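PDB 2XFA: actin depolymerization factor 2 from Plasmodium berghei, which binds actin and probably promotes the turnover of actin filaments in the malaria parasite. Local coordinates for residues A[26-31]-A[49-54]; A[30-35]-A[42-47]; A[58-63]-A[77-82]; A[91-96]-A[126-131]. All blocks are in the same frame, centred on the assembly; numbering follows the deposited sequence.

Contact 1 (A[26-31]-A[49-54]); sequences KHLNKY and HDMELT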
# COMPACT_ATOMS: atom_id res chain seq x y z
N LYS A 26 -3.06 -12.77 -11.16
CA LYS A 26 -3.53 -14.05 -10.65
C LYS A 26 -4.44 -13.92 -9.43
O LYS A 26 -4.92 -14.91 -8.90
CB LYS A 26 -2.35 -14.98 -10.33
CG LYS A 26 -1.47 -15.32 -11.53
CD LYS A 26 -1.34 -16.83 -11.72
CE LYS A 26 -2.67 -17.47 -12.10
NZ LYS A 26 -2.56 -18.95 -12.28
N HIS A 27 -4.66 -12.68 -8.98
CA HIS A 27 -5.59 -12.42 -7.89
C HIS A 27 -5.38 -13.31 -6.67
O HIS A 27 -6.34 -13.62 -5.96
CB HIS A 27 -7.04 -12.54 -8.38
CG HIS A 27 -7.43 -11.48 -9.36
ND1 HIS A 27 -7.36 -11.67 -10.72
CD2 HIS A 27 -7.87 -10.21 -9.17
CE1 HIS A 27 -7.76 -10.57 -11.34
NE2 HIS A 27 -8.07 -9.67 -10.42
N LEU A 28 -4.14 -13.73 -6.44
CA LEU A 28 -3.85 -14.63 -5.33
C LEU A 28 -3.50 -13.88 -4.05
O LEU A 28 -3.39 -14.47 -2.98
CB LEU A 28 -2.72 -15.61 -5.72
CG LEU A 28 -3.05 -16.58 -6.86
CD1 LEU A 28 -1.84 -17.44 -7.24
CD2 LEU A 28 -4.24 -17.47 -6.50
N ASN A 29 -3.33 -12.56 -4.16
CA ASN A 29 -3.07 -11.71 -3.01
C ASN A 29 -4.13 -10.63 -2.95
O ASN A 29 -4.52 -10.10 -3.99
CB ASN A 29 -1.70 -11.03 -3.13
CG ASN A 29 -0.55 -12.02 -3.10
OD1 ASN A 29 -0.56 -13.00 -2.35
ND2 ASN A 29 0.48 -11.74 -3.90
N LYS A 30 -4.60 -10.31 -1.76
CA LYS A 30 -5.53 -9.20 -1.61
C LYS A 30 -4.81 -7.87 -1.34
O LYS A 30 -5.28 -6.82 -1.75
CB LYS A 30 -6.54 -9.48 -0.50
CG LYS A 30 -7.90 -8.88 -0.76
CD LYS A 30 -8.56 -9.55 -1.94
CE LYS A 30 -9.83 -8.84 -2.36
NZ LYS A 30 -10.41 -9.43 -3.60
N TYR A 31 -3.71 -7.92 -0.59
CA TYR A 31 -2.89 -6.75 -0.39
C TYR A 31 -1.47 -7.16 -0.11
O TYR A 31 -1.21 -8.29 0.28
CB TYR A 31 -3.41 -5.79 0.70
CG TYR A 31 -3.36 -6.29 2.12
CD1 TYR A 31 -2.22 -6.17 2.88
CD2 TYR A 31 -4.48 -6.84 2.71
CE1 TYR A 31 -2.17 -6.61 4.18
CE2 TYR A 31 -4.45 -7.29 4.02
CZ TYR A 31 -3.29 -7.17 4.74
OH TYR A 31 -3.26 -7.61 6.04
N HIS A 49 -3.17 -13.51 1.66
CA HIS A 49 -3.57 -14.52 0.67
C HIS A 49 -5.08 -14.79 0.67
O HIS A 49 -5.58 -15.50 -0.21
CB HIS A 49 -2.86 -15.84 0.95
CG HIS A 49 -1.37 -15.78 0.81
ND1 HIS A 49 -0.74 -15.68 -0.41
CD2 HIS A 49 -0.39 -15.83 1.74
CE1 HIS A 49 0.57 -15.66 -0.23
NE2 HIS A 49 0.81 -15.74 1.07
N ASP A 50 -5.80 -14.27 1.66
CA ASP A 50 -7.22 -14.56 1.79
C ASP A 50 -8.04 -13.91 0.67
O ASP A 50 -8.61 -12.83 0.85
CB ASP A 50 -7.74 -14.10 3.15
CG ASP A 50 -9.14 -14.62 3.45
OD1 ASP A 50 -9.85 -15.03 2.50
OD2 ASP A 50 -9.52 -14.61 4.64
N MET A 51 -8.09 -14.58 -0.47
CA MET A 51 -8.84 -14.08 -1.62
C MET A 51 -10.35 -14.14 -1.35
O MET A 51 -11.16 -13.78 -2.20
CB MET A 51 -8.46 -14.85 -2.89
CG MET A 51 -8.16 -16.34 -2.68
SD MET A 51 -7.69 -17.22 -4.19
CE MET A 51 -7.43 -18.88 -3.58
N GLU A 52 -10.72 -14.59 -0.15
CA GLU A 52 -12.11 -14.58 0.28
C GLU A 52 -12.40 -13.44 1.26
O GLU A 52 -13.29 -13.53 2.10
CB GLU A 52 -12.50 -15.93 0.89
CG GLU A 52 -12.92 -16.98 -0.14
CD GLU A 52 -14.22 -17.67 0.23
OE1 GLU A 52 -14.62 -17.59 1.41
OE2 GLU A 52 -14.84 -18.29 -0.66
N LEU A 53 -11.62 -12.37 1.15
CA LEU A 53 -11.85 -11.15 1.90
C LEU A 53 -12.57 -10.19 0.97
O LEU A 53 -12.06 -9.86 -0.11
CB LEU A 53 -10.52 -10.57 2.38
CG LEU A 53 -10.52 -9.83 3.72
CD1 LEU A 53 -9.24 -9.03 3.87
CD2 LEU A 53 -11.73 -8.92 3.83
N THR A 54 -13.74 -9.73 1.37
CA THR A 54 -14.66 -9.09 0.44
C THR A 54 -14.98 -7.65 0.80
O THR A 54 -15.20 -6.82 -0.07
CB THR A 54 -15.98 -9.87 0.39
OG1 THR A 54 -16.84 -9.41 1.43
CG2 THR A 54 -15.71 -11.35 0.58
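Lys30 reaches along the 49-54 loop, meeting backbone carbonyls more than side chains. Its CB lies 4.2 Å from Asp50 O, and CG comes 4.4 Å from Leu53 CB. A bend at chi2 (67°) turns the chain there; beyond it the extended methylenes pass the backbone of the turn, Lys30 CE coming 3.3 Å from Leu53 O, with NZ farther off. A long aliphatic chain suits this place, since its methylenes can pack along the turn. The carbonyls it meets belong to a type I beta turn from Asp50 to Leu53, in the connection between strand 41-48 and helix 56-65 of the ADF/cofilin fold; 26-31 is the corresponding link between helix 14-24 and strand 31-37. His27 has positive phi where helix 14-24 has ended, and its carbonyl O faces Met51 CB. Leu28 and Met51 run alongside one another in the same direction, Leu28 CD2 to Met51 SD at 4.2 Å, a modest apolar patch at a partly exposed site. Asn29 also runs alongside its neighbour, His49, with amide and imidazole planes 55° apart and Asn29 OD1 3.3 Å from His49 ND1. The amide nitrogen, Asn29 ND2, donates a hydrogen bond to Glu19 OE1 on helix 14-24.

Contact 2 (A[30-35]-A[42-47]); sequences KYIIYK and IVVDVL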
# COMPACT_ATOMS: atom_id res chain seq x y z
N LYS A 30 -4.60 -10.31 -1.76
CA LYS A 30 -5.53 -9.20 -1.61
C LYS A 30 -4.81 -7.87 -1.34
O LYS A 30 -5.28 -6.82 -1.75
CB LYS A 30 -6.54 -9.48 -0.50
CG LYS A 30 -7.90 -8.88 -0.76
CD LYS A 30 -8.56 -9.55 -1.94
CE LYS A 30 -9.83 -8.84 -2.36
NZ LYS A 30 -10.41 -9.43 -3.60
N TYR A 31 -3.71 -7.92 -0.59
CA TYR A 31 -2.89 -6.75 -0.39
C TYR A 31 -1.47 -7.16 -0.11
O TYR A 31 -1.21 -8.29 0.28
CB TYR A 31 -3.41 -5.79 0.70
CG TYR A 31 -3.36 -6.29 2.12
CD1 TYR A 31 -2.22 -6.17 2.88
CD2 TYR A 31 -4.48 -6.84 2.71
CE1 TYR A 31 -2.17 -6.61 4.18
CE2 TYR A 31 -4.45 -7.29 4.02
CZ TYR A 31 -3.29 -7.17 4.74
OH TYR A 31 -3.26 -7.61 6.04
N ILE A 32 -0.55 -6.25 -0.35
CA ILE A 32 0.85 -6.51 -0.11
C ILE A 32 1.31 -5.29 0.63
O ILE A 32 0.89 -4.20 0.29
CB ILE A 32 1.66 -6.59 -1.38
CG1 ILE A 32 1.08 -7.66 -2.32
CG2 ILE A 32 3.11 -6.90 -1.06
CD1 ILE A 32 1.46 -7.44 -3.79
N ILE A 33 2.12 -5.49 1.67
CA ILE A 33 2.78 -4.38 2.34
C ILE A 33 4.29 -4.57 2.09
O ILE A 33 4.80 -5.66 2.23
CB ILE A 33 2.45 -4.35 3.85
CG1 ILE A 33 0.96 -4.06 4.04
CG2 ILE A 33 3.23 -3.27 4.56
CD1 ILE A 33 0.48 -4.20 5.42
N TYR A 34 4.96 -3.50 1.68
CA TYR A 34 6.39 -3.53 1.37
C TYR A 34 7.12 -2.67 2.36
O TYR A 34 6.54 -1.71 2.87
CB TYR A 34 6.66 -2.89 -0.00
CG TYR A 34 6.03 -3.58 -1.16
CD1 TYR A 34 6.66 -4.66 -1.77
CD2 TYR A 34 4.81 -3.16 -1.67
CE1 TYR A 34 6.10 -5.29 -2.85
CE2 TYR A 34 4.24 -3.79 -2.74
CZ TYR A 34 4.89 -4.86 -3.33
OH TYR A 34 4.33 -5.49 -4.41
N LYS A 35 8.40 -2.93 2.57
CA LYS A 35 9.17 -2.07 3.44
C LYS A 35 10.59 -1.95 2.92
O LYS A 35 11.02 -2.72 2.07
CB LYS A 35 9.21 -2.66 4.85
CG LYS A 35 10.02 -3.93 4.91
CD LYS A 35 9.82 -4.69 6.22
CE LYS A 35 11.14 -5.31 6.68
NZ LYS A 35 11.02 -6.75 7.02
N ILE A 42 13.94 -2.58 -1.16
CA ILE A 42 12.51 -2.63 -0.89
C ILE A 42 12.10 -4.08 -0.94
O ILE A 42 12.43 -4.78 -1.89
CB ILE A 42 11.69 -1.77 -1.85
CG1 ILE A 42 12.14 -0.31 -1.73
CG2 ILE A 42 10.17 -1.95 -1.58
CD1 ILE A 42 11.32 0.66 -2.52
N VAL A 43 11.44 -4.56 0.12
CA VAL A 43 11.07 -5.97 0.22
C VAL A 43 9.60 -6.18 0.66
O VAL A 43 8.97 -5.26 1.17
CB VAL A 43 12.03 -6.71 1.19
CG1 VAL A 43 11.77 -6.29 2.61
CG2 VAL A 43 11.88 -8.20 1.06
N VAL A 44 9.06 -7.37 0.43
CA VAL A 44 7.72 -7.73 0.87
C VAL A 44 7.69 -7.93 2.39
O VAL A 44 8.46 -8.71 2.94
CB VAL A 44 7.27 -9.05 0.23
CG1 VAL A 44 5.96 -9.51 0.83
CG2 VAL A 44 7.15 -8.89 -1.26
N ASP A 45 6.82 -7.20 3.07
CA ASP A 45 6.70 -7.33 4.51
C ASP A 45 5.55 -8.27 4.88
O ASP A 45 5.69 -9.14 5.74
CB ASP A 45 6.47 -5.95 5.12
CG ASP A 45 6.19 -6.00 6.62
OD1 ASP A 45 6.66 -6.97 7.28
OD2 ASP A 45 5.51 -5.07 7.12
N VAL A 46 4.41 -8.10 4.22
CA VAL A 46 3.21 -8.88 4.51
C VAL A 46 2.45 -9.16 3.23
O VAL A 46 2.39 -8.30 2.32
CB VAL A 46 2.24 -8.09 5.44
CG1 VAL A 46 0.94 -8.86 5.66
CG2 VAL A 46 2.89 -7.73 6.76
N LEU A 47 1.87 -10.35 3.16
CA LEU A 47 0.99 -10.74 2.07
C LEU A 47 -0.32 -11.27 2.63
O LEU A 47 -0.31 -12.19 3.44
CB LEU A 47 1.63 -11.86 1.25
CG LEU A 47 2.74 -11.49 0.27
CD1 LEU A 47 3.47 -12.72 -0.21
CD2 LEU A 47 2.16 -10.75 -0.89
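Ile33 O is gripped by two backbone amides in succession, Asp45 N at 2.7 Å and Val46 N at 3.2 Å, both tilted from the carbonyl plane. This is a classic beta bulge in the antiparallel hairpin of strands 31-37 and 41-48: Asp45 and Val46 together face Ile33, shifting the register by one. On one side of it Ile33 N bonds to Val46 O; on the other, Lys35 and Val43 exchange two short backbone bonds, the one from Val43 N to Lys35 O nearly straight (170°). Beta-branched residues such as Ile32, Ile33 and Val46 suit the extended backbone. Ile33 and Val46 meet through their CB atoms, while Leu47 CD2 lies alongside Ile32 CG1 at 3.6 Å. Ile32 CG2 also rests over one face of the Tyr34 ring, offset toward the rim; the phenol's hydroxyl is hydrogen-bonded to Cys16 O. Lys35 CG sits between backbone N and carbonyl carbon (chi1 68°), beside Val43 CG1 at 3.7 Å. Further out, Lys35 CD packs on Asp45 CB. Lys35 NZ stays 4.4 Å from Asp45 OD1, too far for a salt bridge, whereas Asp45 OD2 pairs with Arg73. The carboxylate's charge is therefore probably balanced chiefly by that arginine, with the lysine adding a weaker attraction.

Contact 3 (A[58-63]-A[77-82]); sequences NIIMRI and ADMPIP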
# COMPACT_ATOMS: atom_id res chain seq x y z
N ASN A 58 -13.42 -4.09 5.89
CA ASN A 58 -12.62 -5.16 6.46
C ASN A 58 -11.21 -5.18 5.91
O ASN A 58 -10.26 -5.50 6.62
CB ASN A 58 -13.28 -6.52 6.29
CG ASN A 58 -13.18 -7.38 7.54
OD1 ASN A 58 -12.20 -8.10 7.74
ND2 ASN A 58 -14.18 -7.28 8.41
N ILE A 59 -11.03 -4.84 4.65
CA ILE A 59 -9.68 -4.91 4.14
C ILE A 59 -8.81 -3.78 4.73
O ILE A 59 -7.67 -4.00 5.11
CB ILE A 59 -9.63 -5.02 2.59
CG1 ILE A 59 -8.20 -5.11 2.10
CG2 ILE A 59 -10.31 -3.85 1.94
CD1 ILE A 59 -7.62 -3.78 1.82
N ILE A 60 -9.39 -2.58 4.81
CA ILE A 60 -8.77 -1.42 5.43
C ILE A 60 -8.42 -1.72 6.91
O ILE A 60 -7.33 -1.37 7.37
CB ILE A 60 -9.72 -0.20 5.36
CG1 ILE A 60 -9.89 0.27 3.91
CG2 ILE A 60 -9.23 0.93 6.25
CD1 ILE A 60 -11.11 1.17 3.72
N MET A 61 -9.32 -2.40 7.61
CA MET A 61 -9.04 -2.80 9.00
C MET A 61 -7.84 -3.74 9.08
O MET A 61 -6.95 -3.56 9.93
CB MET A 61 -10.28 -3.43 9.62
CG MET A 61 -10.10 -3.90 11.04
SD MET A 61 -11.49 -4.93 11.54
CE MET A 61 -11.41 -6.22 10.30
N ARG A 62 -7.81 -4.73 8.20
CA ARG A 62 -6.70 -5.68 8.18
C ARG A 62 -5.36 -5.01 7.86
O ARG A 62 -4.34 -5.32 8.45
CB ARG A 62 -6.97 -6.78 7.16
CG ARG A 62 -8.24 -7.58 7.45
CD ARG A 62 -7.94 -8.80 8.26
NE ARG A 62 -7.55 -9.92 7.42
CZ ARG A 62 -8.34 -10.95 7.12
NH1 ARG A 62 -9.59 -11.00 7.59
NH2 ARG A 62 -7.89 -11.92 6.34
N ILE A 63 -5.37 -4.09 6.90
CA ILE A 63 -4.16 -3.37 6.58
C ILE A 63 -3.70 -2.56 7.76
O ILE A 63 -2.53 -2.57 8.10
CB ILE A 63 -4.34 -2.41 5.39
CG1 ILE A 63 -4.67 -3.19 4.13
CG2 ILE A 63 -3.09 -1.60 5.18
CD1 ILE A 63 -4.99 -2.28 2.94
N ALA A 77 -3.11 -2.54 -2.51
CA ALA A 77 -4.35 -3.20 -2.15
C ALA A 77 -5.31 -3.27 -3.34
O ALA A 77 -5.53 -2.28 -4.02
CB ALA A 77 -5.02 -2.45 -1.04
N ASP A 78 -5.91 -4.44 -3.54
CA ASP A 78 -6.97 -4.61 -4.54
C ASP A 78 -8.31 -4.33 -3.86
O ASP A 78 -8.88 -5.20 -3.22
CB ASP A 78 -6.94 -6.04 -5.06
CG ASP A 78 -7.46 -6.16 -6.48
OD1 ASP A 78 -7.80 -5.13 -7.10
OD2 ASP A 78 -7.51 -7.31 -6.97
N MET A 79 -8.79 -3.09 -3.99
CA MET A 79 -9.98 -2.65 -3.27
C MET A 79 -11.27 -2.97 -4.02
O MET A 79 -11.41 -2.62 -5.19
CB MET A 79 -9.91 -1.14 -3.05
CG MET A 79 -8.71 -0.71 -2.24
SD MET A 79 -8.74 -1.53 -0.63
CE MET A 79 -7.79 -0.37 0.34
N PRO A 80 -12.22 -3.64 -3.35
CA PRO A 80 -13.51 -3.97 -3.95
C PRO A 80 -14.42 -2.76 -3.97
O PRO A 80 -15.01 -2.42 -2.95
CB PRO A 80 -14.09 -5.03 -3.00
CG PRO A 80 -13.00 -5.33 -1.98
CD PRO A 80 -12.11 -4.14 -1.97
N ILE A 81 -14.55 -2.11 -5.12
CA ILE A 81 -15.27 -0.85 -5.17
C ILE A 81 -16.41 -0.80 -6.19
O ILE A 81 -16.20 -0.91 -7.41
CB ILE A 81 -14.31 0.33 -5.37
CG1 ILE A 81 -13.51 0.55 -4.09
CG2 ILE A 81 -15.08 1.59 -5.71
CD1 ILE A 81 -12.52 1.66 -4.21
N PRO A 82 -17.64 -0.63 -5.69
CA PRO A 82 -18.82 -0.61 -6.56
C PRO A 82 -18.85 0.65 -7.42
O PRO A 82 -18.57 1.75 -6.93
CB PRO A 82 -19.98 -0.61 -5.56
CG PRO A 82 -19.42 0.01 -4.33
CD PRO A 82 -17.98 -0.42 -4.27
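Ile59 CD1 presses on Met79 SD at 3.5 Å, the closest approach between helix 58-63 and strand 77-81, and the two side chains cross at about a right angle. Ile59 CG2 also touches the sulfur, at 3.8 Å, so two branches of one isoleucine hold the thioether. The methyl beyond it, Met79 CE, continues across the helix surface to within 3.7 Å of Ile59 CD1 and 4.2 Å of Ile60 CG1. Methionine suits this place because its flexible, unbranched chain can follow the uneven surface made by rigid beta-branched residues. A bend at chi2 (-59°) brings its end nearer the helix than its CB direction alone would suggest. Two residues earlier in the strand, the small Ala77 lets two isoleucine tips approach: its CB lies 4.0 Å from Ile63 CD1 and 4.1 Å from Ile59 CD1. Pro80 CD adds a looser contact with Ile59 CG2.

In Ile59, CG1 lies opposite the backbone N (chi1 -180°), and the turn at chi2 (-90°) then brings CD1 to the sulfur. One helical turn separates Ile59 from Ile63, and the backbone bond from Ile63 N to Ile59 O keeps both on the same helix side. The interface contains no hydrogen bond between the segments; its buried side chains meet by apolar contact. This is helix-on-sheet packing in the ADF/cofilin fold, with the two axes 9.8 Å apart. Tyr31 of strand 31-37 borders Ile59, Ile63 and Ala77, Tyr93 of strand 89-97 touches Met79, and helix 137-146 meets Ile60 through Glu138 and Leu141.

Contact 4 (A[91-96]-A[126-131]); sequences RIYFIF and KSLEIT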
# COMPACT_ATOMS: atom_id res chain seq x y z
N ARG A 91 -10.25 -2.30 -7.83
CA ARG A 91 -9.33 -1.22 -8.22
C ARG A 91 -8.03 -1.34 -7.43
O ARG A 91 -8.05 -1.61 -6.23
CB ARG A 91 -9.93 0.16 -7.93
CG ARG A 91 -11.21 0.52 -8.72
CD ARG A 91 -11.26 -0.25 -10.02
NE ARG A 91 -12.06 0.43 -11.04
CZ ARG A 91 -12.31 -0.08 -12.25
NH1 ARG A 91 -11.82 -1.27 -12.58
NH2 ARG A 91 -13.04 0.60 -13.12
N ILE A 92 -6.90 -1.11 -8.08
CA ILE A 92 -5.63 -1.24 -7.39
C ILE A 92 -5.21 0.10 -6.82
O ILE A 92 -5.02 1.06 -7.57
CB ILE A 92 -4.53 -1.78 -8.30
CG1 ILE A 92 -4.87 -3.20 -8.75
CG2 ILE A 92 -3.21 -1.79 -7.55
CD1 ILE A 92 -4.01 -3.66 -9.91
N TYR A 93 -5.10 0.18 -5.50
CA TYR A 93 -4.64 1.41 -4.86
C TYR A 93 -3.21 1.22 -4.40
O TYR A 93 -2.85 0.15 -3.94
CB TYR A 93 -5.52 1.74 -3.64
CG TYR A 93 -6.81 2.39 -4.03
CD1 TYR A 93 -7.00 3.76 -3.89
CD2 TYR A 93 -7.83 1.64 -4.61
CE1 TYR A 93 -8.19 4.37 -4.28
CE2 TYR A 93 -9.03 2.24 -5.01
CZ TYR A 93 -9.20 3.60 -4.84
OH TYR A 93 -10.39 4.17 -5.23
N PHE A 94 -2.41 2.27 -4.50
CA PHE A 94 -1.07 2.24 -3.95
C PHE A 94 -1.07 3.26 -2.81
O PHE A 94 -1.50 4.39 -3.00
CB PHE A 94 -0.04 2.64 -5.00
CG PHE A 94 1.36 2.68 -4.49
CD1 PHE A 94 2.19 1.59 -4.63
CD2 PHE A 94 1.84 3.81 -3.84
CE1 PHE A 94 3.51 1.62 -4.16
CE2 PHE A 94 3.15 3.84 -3.35
CZ PHE A 94 3.99 2.75 -3.51
N ILE A 95 -0.62 2.87 -1.62
CA ILE A 95 -0.72 3.76 -0.48
C ILE A 95 0.64 3.91 0.14
O ILE A 95 1.31 2.93 0.43
CB ILE A 95 -1.68 3.20 0.58
CG1 ILE A 95 -3.06 2.98 -0.04
CG2 ILE A 95 -1.73 4.10 1.83
CD1 ILE A 95 -3.90 1.95 0.72
N PHE A 96 1.06 5.15 0.31
CA PHE A 96 2.30 5.43 1.00
C PHE A 96 1.92 5.90 2.41
O PHE A 96 1.42 7.02 2.61
CB PHE A 96 3.11 6.49 0.25
CG PHE A 96 4.35 6.96 0.98
CD1 PHE A 96 4.99 6.14 1.92
CD2 PHE A 96 4.87 8.21 0.72
CE1 PHE A 96 6.13 6.59 2.58
CE2 PHE A 96 6.01 8.67 1.38
CZ PHE A 96 6.64 7.87 2.30
N LYS A 126 -5.15 4.37 -8.24
CA LYS A 126 -4.83 5.63 -7.58
C LYS A 126 -3.70 5.46 -6.59
O LYS A 126 -3.60 4.46 -5.89
CB LYS A 126 -6.06 6.20 -6.86
CG LYS A 126 -5.88 7.64 -6.48
CD LYS A 126 -7.23 8.28 -6.21
CE LYS A 126 -7.13 9.78 -6.16
NZ LYS A 126 -8.43 10.38 -5.73
N SER A 127 -2.82 6.46 -6.57
CA SER A 127 -1.71 6.47 -5.62
C SER A 127 -2.03 7.50 -4.53
O SER A 127 -2.48 8.61 -4.84
CB SER A 127 -0.43 6.84 -6.35
OG SER A 127 0.64 6.85 -5.44
N LEU A 128 -1.83 7.12 -3.27
CA LEU A 128 -2.23 7.94 -2.13
C LEU A 128 -1.09 8.11 -1.14
O LEU A 128 -0.29 7.22 -0.96
CB LEU A 128 -3.36 7.25 -1.35
CG LEU A 128 -4.62 6.84 -2.11
CD1 LEU A 128 -5.61 6.14 -1.20
CD2 LEU A 128 -5.23 8.08 -2.69
N GLU A 129 -1.04 9.26 -0.49
CA GLU A 129 -0.14 9.43 0.62
C GLU A 129 -0.98 9.77 1.84
O GLU A 129 -1.82 10.69 1.79
CB GLU A 129 0.88 10.54 0.33
CG GLU A 129 1.92 10.74 1.45
CD GLU A 129 2.88 11.90 1.16
OE1 GLU A 129 3.48 11.93 0.05
OE2 GLU A 129 3.02 12.79 2.03
N ILE A 130 -0.76 9.01 2.90
CA ILE A 130 -1.43 9.19 4.19
C ILE A 130 -0.40 9.39 5.31
O ILE A 130 0.49 8.58 5.53
CB ILE A 130 -2.31 7.98 4.54
CG1 ILE A 130 -3.36 7.76 3.45
CG2 ILE A 130 -2.99 8.19 5.89
CD1 ILE A 130 -4.33 6.63 3.77
N THR A 131 -0.55 10.49 6.04
CA THR A 131 0.43 10.88 7.03
C THR A 131 -0.25 11.18 8.38
O THR A 131 0.36 11.78 9.27
CB THR A 131 1.16 12.13 6.52
OG1 THR A 131 2.20 12.49 7.43
CG2 THR A 131 0.16 13.28 6.36
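Strands 91-96 and 126-130 run parallel, 24° apart, linked by a ladder in which Phe94 N bonds to Lys126 O, Leu128 N to Phe94 O, Phe96 N to Leu128 O and Ile130 N to Phe96 O. They form the two strands of a beta-alpha-beta unit whose helix, 104-118, lies between them in sequence, and 126-130 is the outermost strand at this end of the mixed sheet. The bond from Lys126 N to Ile92 O is weak at 3.4 Å, whereas Phe94 N to Lys126 O is 2.9 Å and nearly straight (170°).

Tyr93, Ile95, Lys126 and Leu128 share one face. Tyr93 CE1 lies 3.8 Å from Lys126 CB, and Tyr93 CD1 meets Leu128 CD1 at 3.9 Å. Lysine suits this margin: its CB packs on the ring, while the extended chain carries NZ to a salt bridge with the C-terminal carboxylate, at Thr148. Leu128 packs against helix 137-146 at Leu141 and Ile144. Phe94 and Phe96 turn to the opposite face, their large apolar rings packing on helix 104-118. Phe96 CG stands opposite its backbone N (chi1 174°), which lays the ring beside Glu129, Phe96 CD2 being 4.0 Å from Glu129 CG.

How the contacts relate
Along the chain, contact 2 is nested within contact 1: the hairpin of strands 31-37 and 41-48 lies between the two loops, and both contacts share Lys30 and Tyr31. Contacts 3 and 4 follow in order. Contacts 2, 3 and 4 all reach one mixed sheet, whose strands 31-37, 73-81 and 89-97 are successive neighbours. Contacts 3 and 4, with centres 12 Å apart, are joined by probable backbone hydrogen bonds between strands 73-81 and 89-97; contacts 1 and 3, centres 10 Å apart, meet through Lys30 O and Asp78 N, another probable hydrogen bond. Contacts 1 and 4 do not touch, their centres being 18 Å apart. Together they span a compact single-chain ADF/cofilin domain, from the loops at the ends of the hairpin strands to the outermost strand 126-130.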